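Local atomic coordinates of trans-4-hydroxy-L-proline dehydratase (PDB entry 6VXC), a protein that catalyses, as a glycyl radical enzyme, the dehydration of trans-4-hydroxy-L-proline to (S)-1-pyrroline-5-carboxylate during anaerobic breakdown of hydroxyproline. Residues 386-391 with 414-419; 666-671 with 798-803; 763-768 with 774-779. One frame throughout, in Å; residues are numbered along the deposited sequence.

Contact 1: residues 386-391 with 414-419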
# COMPACT_ATOMS: atom_id res chain seq x y z
N VAL A 386 -15.96 2.70 -15.38
CA VAL A 386 -15.80 3.91 -14.58
C VAL A 386 -14.32 4.26 -14.39
O VAL A 386 -13.95 5.44 -14.40
CB VAL A 386 -16.56 3.85 -13.23
CG1 VAL A 386 -17.53 2.68 -13.12
CG2 VAL A 386 -15.64 3.99 -12.02
N MET A 387 -13.44 3.26 -14.22
CA MET A 387 -12.03 3.63 -14.04
C MET A 387 -11.48 4.26 -15.32
O MET A 387 -10.73 5.25 -15.26
CB MET A 387 -11.19 2.43 -13.59
CG MET A 387 -10.93 1.37 -14.64
SD MET A 387 -9.70 0.13 -14.16
CE MET A 387 -8.21 1.13 -14.12
N ASP A 388 -11.90 3.74 -16.47
CA ASP A 388 -11.52 4.30 -17.77
C ASP A 388 -12.01 5.74 -17.90
O ASP A 388 -11.22 6.66 -18.15
CB ASP A 388 -12.14 3.40 -18.85
CG ASP A 388 -11.59 3.64 -20.25
OD1 ASP A 388 -10.56 4.32 -20.43
OD2 ASP A 388 -12.22 3.08 -21.18
N GLU A 389 -13.30 5.97 -17.65
CA GLU A 389 -13.84 7.32 -17.78
C GLU A 389 -13.23 8.29 -16.77
O GLU A 389 -12.82 9.39 -17.13
CB GLU A 389 -15.36 7.29 -17.61
CG GLU A 389 -16.00 8.70 -17.67
CD GLU A 389 -15.92 9.32 -19.06
OE1 GLU A 389 -16.07 8.58 -20.05
OE2 GLU A 389 -15.69 10.54 -19.17
N MET A 390 -13.17 7.90 -15.50
CA MET A 390 -12.80 8.86 -14.45
C MET A 390 -11.32 9.25 -14.48
O MET A 390 -10.97 10.39 -14.15
CB MET A 390 -13.17 8.30 -13.08
CG MET A 390 -14.68 8.07 -12.88
SD MET A 390 -15.72 9.49 -13.29
CE MET A 390 -15.48 10.52 -11.86
N LYS A 391 -10.44 8.33 -14.87
CA LYS A 391 -9.00 8.56 -14.92
C LYS A 391 -8.49 9.27 -13.65
O LYS A 391 -7.85 10.32 -13.70
CB LYS A 391 -8.62 9.33 -16.19
CG LYS A 391 -7.13 9.26 -16.54
CD LYS A 391 -6.75 10.04 -17.81
CE LYS A 391 -5.24 9.98 -18.04
NZ LYS A 391 -4.79 10.52 -19.36
N CYS A 414 -6.44 -4.53 -20.93
CA CYS A 414 -5.29 -4.07 -21.71
C CYS A 414 -5.61 -2.80 -22.49
O CYS A 414 -4.73 -1.95 -22.65
CB CYS A 414 -4.82 -5.17 -22.65
SG CYS A 414 -4.09 -6.58 -21.82
N GLU A 415 -6.84 -2.65 -22.99
CA GLU A 415 -7.22 -1.41 -23.66
C GLU A 415 -6.98 -0.21 -22.76
O GLU A 415 -6.48 0.83 -23.21
CB GLU A 415 -8.69 -1.41 -24.05
CG GLU A 415 -9.06 -2.12 -25.30
CD GLU A 415 -10.54 -1.94 -25.58
OE1 GLU A 415 -11.06 -0.83 -25.33
OE2 GLU A 415 -11.18 -2.93 -26.02
N ILE A 416 -7.36 -0.32 -21.49
CA ILE A 416 -7.20 0.80 -20.58
C ILE A 416 -5.72 1.01 -20.26
O ILE A 416 -5.23 2.14 -20.30
CB ILE A 416 -8.04 0.58 -19.31
CG1 ILE A 416 -9.53 0.42 -19.68
CG2 ILE A 416 -7.87 1.73 -18.36
CD1 ILE A 416 -10.40 -0.22 -18.57
N SER A 417 -4.99 -0.07 -19.98
CA SER A 417 -3.56 0.04 -19.67
C SER A 417 -2.81 0.72 -20.81
O SER A 417 -1.96 1.60 -20.59
CB SER A 417 -2.99 -1.35 -19.37
OG SER A 417 -1.59 -1.34 -19.13
N ARG A 418 -3.16 0.37 -22.05
CA ARG A 418 -2.47 0.92 -23.20
C ARG A 418 -2.65 2.42 -23.30
O ARG A 418 -1.83 3.09 -23.94
CB ARG A 418 -2.99 0.22 -24.46
CG ARG A 418 -2.50 0.80 -25.76
CD ARG A 418 -2.95 -0.03 -26.96
NE ARG A 418 -4.38 0.04 -27.24
CZ ARG A 418 -4.95 -0.48 -28.32
NH1 ARG A 418 -6.24 -0.39 -28.52
NH2 ARG A 418 -4.19 -1.10 -29.22
N LYS A 419 -3.67 2.99 -22.66
CA LYS A 419 -3.81 4.44 -22.70
C LYS A 419 -2.72 5.16 -21.91
O LYS A 419 -2.61 6.38 -22.02
CB LYS A 419 -5.20 4.83 -22.20
CG LYS A 419 -6.33 4.24 -23.05
CD LYS A 419 -7.68 4.72 -22.60
CE LYS A 419 -8.78 4.06 -23.43
NZ LYS A 419 -10.13 4.58 -23.10
O HOH W 1 -2.55 8.99 -20.47
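Asp388 meets Ile416 and Lys419 where the ends of two helices run side by side in the same direction, each helix belonging to one of two successive beta-alpha-beta crossovers. The backbones come nearest at Asp388 and Ile416, whose CA atoms are 6.2 Å apart. Asp388 carries CG anti to its own nitrogen (chi1 -166°), which swings the carboxylate across to the second helix. There OD1 receives NZ of Lys419 at 2.7 Å through its syn lone pair, the one facing the other oxygen, and forms a salt bridge. Lysine suits this place because its chain, extended beyond CG, delivers the ammonium from a position three residues past Ile416, crossing the aspartate at about a right angle. The other oxygen, OD2, is paired with Arg412, so two cations share the carboxylate and probably stabilise its charge. Beneath the ion pair lies Ile416, a buried apolar residue whose CG1 sits 3.9 Å from CG of Asp388. Its CD1 reaches CG of Met387 at 4.3 Å, a looser touch. One water also bridges the segments, accepting from Lys391 NZ at 2.9 Å and donating to the Lys419 carbonyl O at 3.0 Å. Around this pair, Val386 and Met390 pack on helix 324-339, Arg418 leans on helix 734-750, and Cys414 and Ser417 lie against strand 426-428, parallel to 396-401 and antiparallel to 755-759.

Contact 2: residues 666-671 with 798-803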
# COMPACT_ATOMS: atom_id res chain seq x y z
N THR A 666 8.40 4.16 -3.40
CA THR A 666 9.47 5.08 -3.82
C THR A 666 10.76 4.85 -3.03
O THR A 666 11.69 5.65 -3.13
CB THR A 666 9.04 6.55 -3.72
OG1 THR A 666 8.62 6.87 -2.39
CG2 THR A 666 7.90 6.89 -4.72
N CYS A 667 10.84 3.77 -2.26
CA CYS A 667 12.01 3.56 -1.42
C CYS A 667 13.25 3.15 -2.21
O CYS A 667 14.36 3.28 -1.68
CB CYS A 667 11.71 2.50 -0.36
SG CYS A 667 12.85 2.55 1.03
N HIS A 668 13.09 2.68 -3.46
CA HIS A 668 14.27 2.37 -4.27
C HIS A 668 15.05 3.62 -4.64
O HIS A 668 16.25 3.52 -4.92
CB HIS A 668 13.89 1.59 -5.54
CG HIS A 668 12.99 2.32 -6.48
ND1 HIS A 668 11.73 2.75 -6.11
CD2 HIS A 668 13.13 2.65 -7.79
CE1 HIS A 668 11.16 3.35 -7.14
NE2 HIS A 668 11.99 3.30 -8.17
N ILE A 669 14.40 4.79 -4.64
CA ILE A 669 15.12 6.05 -4.82
C ILE A 669 15.97 6.34 -3.59
O ILE A 669 17.19 6.54 -3.70
CB ILE A 669 14.13 7.19 -5.12
CG1 ILE A 669 13.21 6.84 -6.31
CG2 ILE A 669 14.86 8.53 -5.30
CD1 ILE A 669 13.94 6.53 -7.63
N TYR A 670 15.35 6.36 -2.41
CA TYR A 670 16.05 6.62 -1.16
C TYR A 670 17.19 5.64 -0.93
O TYR A 670 18.32 6.03 -0.61
CB TYR A 670 15.04 6.56 -0.00
CG TYR A 670 15.59 6.47 1.42
CD1 TYR A 670 16.50 7.41 1.91
CD2 TYR A 670 15.15 5.50 2.29
CE1 TYR A 670 16.97 7.35 3.22
CE2 TYR A 670 15.62 5.43 3.61
CZ TYR A 670 16.53 6.36 4.06
OH TYR A 670 16.99 6.28 5.36
N PHE A 671 16.92 4.34 -1.11
CA PHE A 671 17.92 3.31 -0.85
C PHE A 671 19.14 3.46 -1.75
O PHE A 671 20.26 3.13 -1.34
CB PHE A 671 17.31 1.92 -1.02
CG PHE A 671 16.55 1.44 0.17
CD1 PHE A 671 16.55 2.17 1.36
CD2 PHE A 671 15.83 0.24 0.12
CE1 PHE A 671 15.86 1.71 2.47
CE2 PHE A 671 15.13 -0.23 1.24
CZ PHE A 671 15.14 0.52 2.41
N GLN A 798 11.56 10.84 -11.60
CA GLN A 798 11.22 11.03 -13.00
C GLN A 798 12.26 10.38 -13.91
O GLN A 798 11.91 9.66 -14.86
CB GLN A 798 11.12 12.52 -13.32
CG GLN A 798 9.95 13.22 -12.68
CD GLN A 798 9.95 14.70 -13.02
OE1 GLN A 798 10.95 15.23 -13.51
NE2 GLN A 798 8.82 15.38 -12.78
N ASP A 799 13.54 10.64 -13.65
CA ASP A 799 14.60 10.07 -14.47
C ASP A 799 14.68 8.56 -14.33
O ASP A 799 15.11 7.88 -15.27
CB ASP A 799 15.94 10.72 -14.12
CG ASP A 799 16.05 12.17 -14.62
OD1 ASP A 799 15.17 12.60 -15.39
OD2 ASP A 799 17.01 12.87 -14.24
N GLU A 800 14.34 8.01 -13.16
CA GLU A 800 14.30 6.56 -13.03
C GLU A 800 13.28 5.97 -13.99
O GLU A 800 13.59 5.07 -14.78
CB GLU A 800 14.00 6.18 -11.57
CG GLU A 800 14.13 4.69 -11.22
CD GLU A 800 12.87 3.87 -11.54
OE1 GLU A 800 12.92 2.99 -12.42
OE2 GLU A 800 11.82 4.09 -10.91
N ILE A 801 12.08 6.54 -14.01
CA ILE A 801 11.00 6.05 -14.88
C ILE A 801 11.38 6.17 -16.35
O ILE A 801 11.17 5.24 -17.14
CB ILE A 801 9.69 6.81 -14.58
CG1 ILE A 801 9.20 6.45 -13.17
CG2 ILE A 801 8.63 6.57 -15.69
CD1 ILE A 801 8.16 7.38 -12.62
N ILE A 802 11.96 7.31 -16.73
CA ILE A 802 12.37 7.53 -18.12
C ILE A 802 13.45 6.53 -18.54
O ILE A 802 13.54 6.18 -19.72
CB ILE A 802 12.87 8.98 -18.30
CG1 ILE A 802 11.73 9.97 -18.11
CG2 ILE A 802 13.53 9.13 -19.66
CD1 ILE A 802 12.17 11.43 -17.96
N GLY A 803 14.30 6.11 -17.61
CA GLY A 803 15.37 5.18 -17.90
C GLY A 803 14.94 3.73 -17.99
O GLY A 803 15.75 2.89 -18.40
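His668 and Glu800 form the tight part of this small contact, linked by a single hydrogen bond from NE2 to OE2 of 2.9 Å. The bond is nearly straight, with an N-H...O angle of 165°, and the acceptor lies almost in the imidazole plane. Seen from the glutamate the approach is different: NE2 comes from well above the carboxylate plane, and ring and carboxylate stand 73° apart. A bend at chi2 (-84°) folds the glutamate chain to bring the group there. Its OE1 forms salt bridges with Lys696 and Arg804, so this buried carboxylate is gripped at both oxygens. The looser side is apolar: CD1 of Ile669 is 4.0 Å from CB of Glu800, while the same methyl lies over one face of the His668 ring, toward its rim. A branched aliphatic chain fits here, filling space beside the polar pair without competing for it. The backbones remain well separated, 8.3 Å between CA atoms of Ile669 and Glu800, and Gly803, a little farther along, is exposed. The result is a buried His-carboxylate hydrogen bond, joining the C-terminal helix to helix 667-673, with the His668 side chain about 10 Å from Cys454, the probable radical cysteine of this glycyl radical enzyme.

Contact 3: residues 763-768 with 774-779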
# COMPACT_ATOMS: atom_id res chain seq x y z
N LYS A 763 8.60 9.11 -24.66
CA LYS A 763 9.70 9.69 -23.91
C LYS A 763 9.77 11.20 -24.06
O LYS A 763 9.98 11.93 -23.09
CB LYS A 763 11.02 9.04 -24.34
CG LYS A 763 12.26 9.59 -23.67
CD LYS A 763 13.49 8.78 -24.10
CE LYS A 763 14.81 9.53 -23.84
NZ LYS A 763 15.30 9.57 -22.44
N ASN A 764 9.54 11.71 -25.28
CA ASN A 764 9.70 13.14 -25.50
C ASN A 764 8.67 13.95 -24.74
O ASN A 764 8.97 15.07 -24.30
CB ASN A 764 9.62 13.46 -26.99
CG ASN A 764 10.69 12.75 -27.79
OD1 ASN A 764 11.83 12.63 -27.35
ND2 ASN A 764 10.33 12.30 -28.99
N VAL A 765 7.47 13.41 -24.54
CA VAL A 765 6.48 14.08 -23.71
C VAL A 765 6.99 14.24 -22.29
O VAL A 765 6.84 15.29 -21.67
CB VAL A 765 5.13 13.33 -23.76
CG1 VAL A 765 4.16 13.89 -22.75
CG2 VAL A 765 4.53 13.40 -25.17
N LEU A 766 7.59 13.18 -21.73
CA LEU A 766 8.07 13.28 -20.36
C LEU A 766 9.20 14.30 -20.27
O LEU A 766 9.28 15.08 -19.32
CB LEU A 766 8.56 11.91 -19.86
CG LEU A 766 7.55 10.81 -19.52
CD1 LEU A 766 7.79 10.10 -18.21
CD2 LEU A 766 6.11 11.24 -19.68
N LEU A 767 10.10 14.29 -21.26
CA LEU A 767 11.20 15.25 -21.27
C LEU A 767 10.68 16.68 -21.38
O LEU A 767 11.17 17.58 -20.70
CB LEU A 767 12.15 14.93 -22.41
CG LEU A 767 12.89 13.59 -22.26
CD1 LEU A 767 13.72 13.31 -23.49
CD2 LEU A 767 13.76 13.59 -21.02
N GLU A 768 9.66 16.90 -22.22
CA GLU A 768 9.04 18.22 -22.29
C GLU A 768 8.39 18.59 -20.97
O GLU A 768 8.47 19.75 -20.53
CB GLU A 768 7.99 18.25 -23.40
CG GLU A 768 8.51 18.78 -24.73
CD GLU A 768 9.14 20.17 -24.58
OE1 GLU A 768 10.30 20.34 -24.98
OE2 GLU A 768 8.48 21.07 -24.01
N GLN A 774 4.16 23.15 -16.16
CA GLN A 774 2.83 23.74 -16.16
C GLN A 774 2.01 23.35 -17.38
O GLN A 774 0.78 23.44 -17.34
CB GLN A 774 2.93 25.26 -16.03
CG GLN A 774 3.57 25.98 -17.21
CD GLN A 774 5.08 25.72 -17.37
OE1 GLN A 774 5.84 25.64 -16.39
NE2 GLN A 774 5.52 25.60 -18.62
N ASP A 775 2.64 22.90 -18.47
CA ASP A 775 1.90 22.44 -19.64
C ASP A 775 1.50 20.98 -19.56
O ASP A 775 0.88 20.47 -20.49
CB ASP A 775 2.71 22.65 -20.92
CG ASP A 775 3.03 24.12 -21.19
OD1 ASP A 775 2.23 24.99 -20.78
OD2 ASP A 775 4.07 24.38 -21.84
N TYR A 776 1.88 20.28 -18.49
CA TYR A 776 1.68 18.84 -18.37
C TYR A 776 1.14 18.50 -16.99
O TYR A 776 1.52 17.49 -16.38
CB TYR A 776 2.99 18.11 -18.67
CG TYR A 776 3.44 18.29 -20.11
CD1 TYR A 776 2.98 17.45 -21.11
CD2 TYR A 776 4.30 19.32 -20.46
CE1 TYR A 776 3.38 17.63 -22.43
CE2 TYR A 776 4.70 19.50 -21.77
CZ TYR A 776 4.23 18.65 -22.75
OH TYR A 776 4.62 18.81 -24.06
N LYS A 777 0.25 19.34 -16.48
CA LYS A 777 -0.34 19.11 -15.16
C LYS A 777 -1.19 17.85 -15.12
O LYS A 777 -1.43 17.33 -14.04
CB LYS A 777 -1.17 20.34 -14.79
CG LYS A 777 -0.33 21.60 -14.62
CD LYS A 777 -1.14 22.81 -14.17
CE LYS A 777 -2.07 22.53 -13.01
NZ LYS A 777 -2.97 23.70 -12.77
N ASP A 778 -1.63 17.36 -16.28
CA ASP A 778 -2.48 16.18 -16.39
C ASP A 778 -1.70 14.89 -16.63
O ASP A 778 -2.30 13.82 -16.61
CB ASP A 778 -3.49 16.36 -17.54
CG ASP A 778 -4.53 17.44 -17.24
OD1 ASP A 778 -4.70 17.80 -16.06
OD2 ASP A 778 -5.14 17.95 -18.21
N LEU A 779 -0.39 14.96 -16.82
CA LEU A 779 0.38 13.80 -17.22
C LEU A 779 0.52 12.84 -16.04
O LEU A 779 1.04 13.23 -14.99
CB LEU A 779 1.74 14.24 -17.73
CG LEU A 779 2.74 13.16 -18.12
CD1 LEU A 779 2.18 12.31 -19.26
CD2 LEU A 779 4.06 13.80 -18.47
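Helix 763-771 packs Val765, Leu766 and Glu768 against Tyr776 and Leu779, which stand at the two ends of a type I beta turn closed by the bond from Leu779 N to Tyr776 O (3.2 Å). The CA atoms of the facing pairs are 8.3 Å apart for Leu766 and Leu779 and 8.4 Å for Glu768 and Tyr776, so side chains do most of the bridging, with the helix backbone meeting the Tyr776 ring. Tyr776 spreads its large ring along the helix. One face looks at the Val765 carbonyl O, offset toward the rim, while CG1 of Val765 touches CE1 at 3.8 Å. Farther along, the hydroxyl OH rests 3.5 Å from CB of Glu768, a contact with the aliphatic base of that chain; the Glu768 carboxylate turns to Lys771 for its salt bridge. Leu779 points its branched end at the helix, CG anti to its backbone nitrogen (chi1 176°), and crosses Leu766 at about a right angle. Their CD2 methyls meet at 3.5 Å, closer than carbons usually pack, and Leu766 has an unusual chi2 of -133°, so the tight spot may be strained. The small Ala769 of the same helix also touches Tyr776 and Leu779. No hydrogen bond or ion pair crosses between the two segments; the chain reversal is therefore held to its helix mainly by apolar packing, while the Glu768 carboxylate pairs within the helix.

Overall arrangement
From the N terminus, contact 1 comes first: it closes a loop of 22 residues containing strand 396-401, and ties together two helices of the alpha/beta part of the fold before the other contacts begin. Contact 2 opens at 666-671 and closes only at 798-803, joining the PFL-like and glycine radical family regions. Nested within its loop, contact 3 folds the chain back over just five residues, leading into strand 780-782 and the loop bearing Gly785, which carries the radical in the activated enzyme but is unmodified here. Contacts 2 and 3 touch, since Ile802 packs on Lys763, Leu766 and Leu767. Contact 1 approaches contact 3 to about 5 Å between nearest atoms without touching.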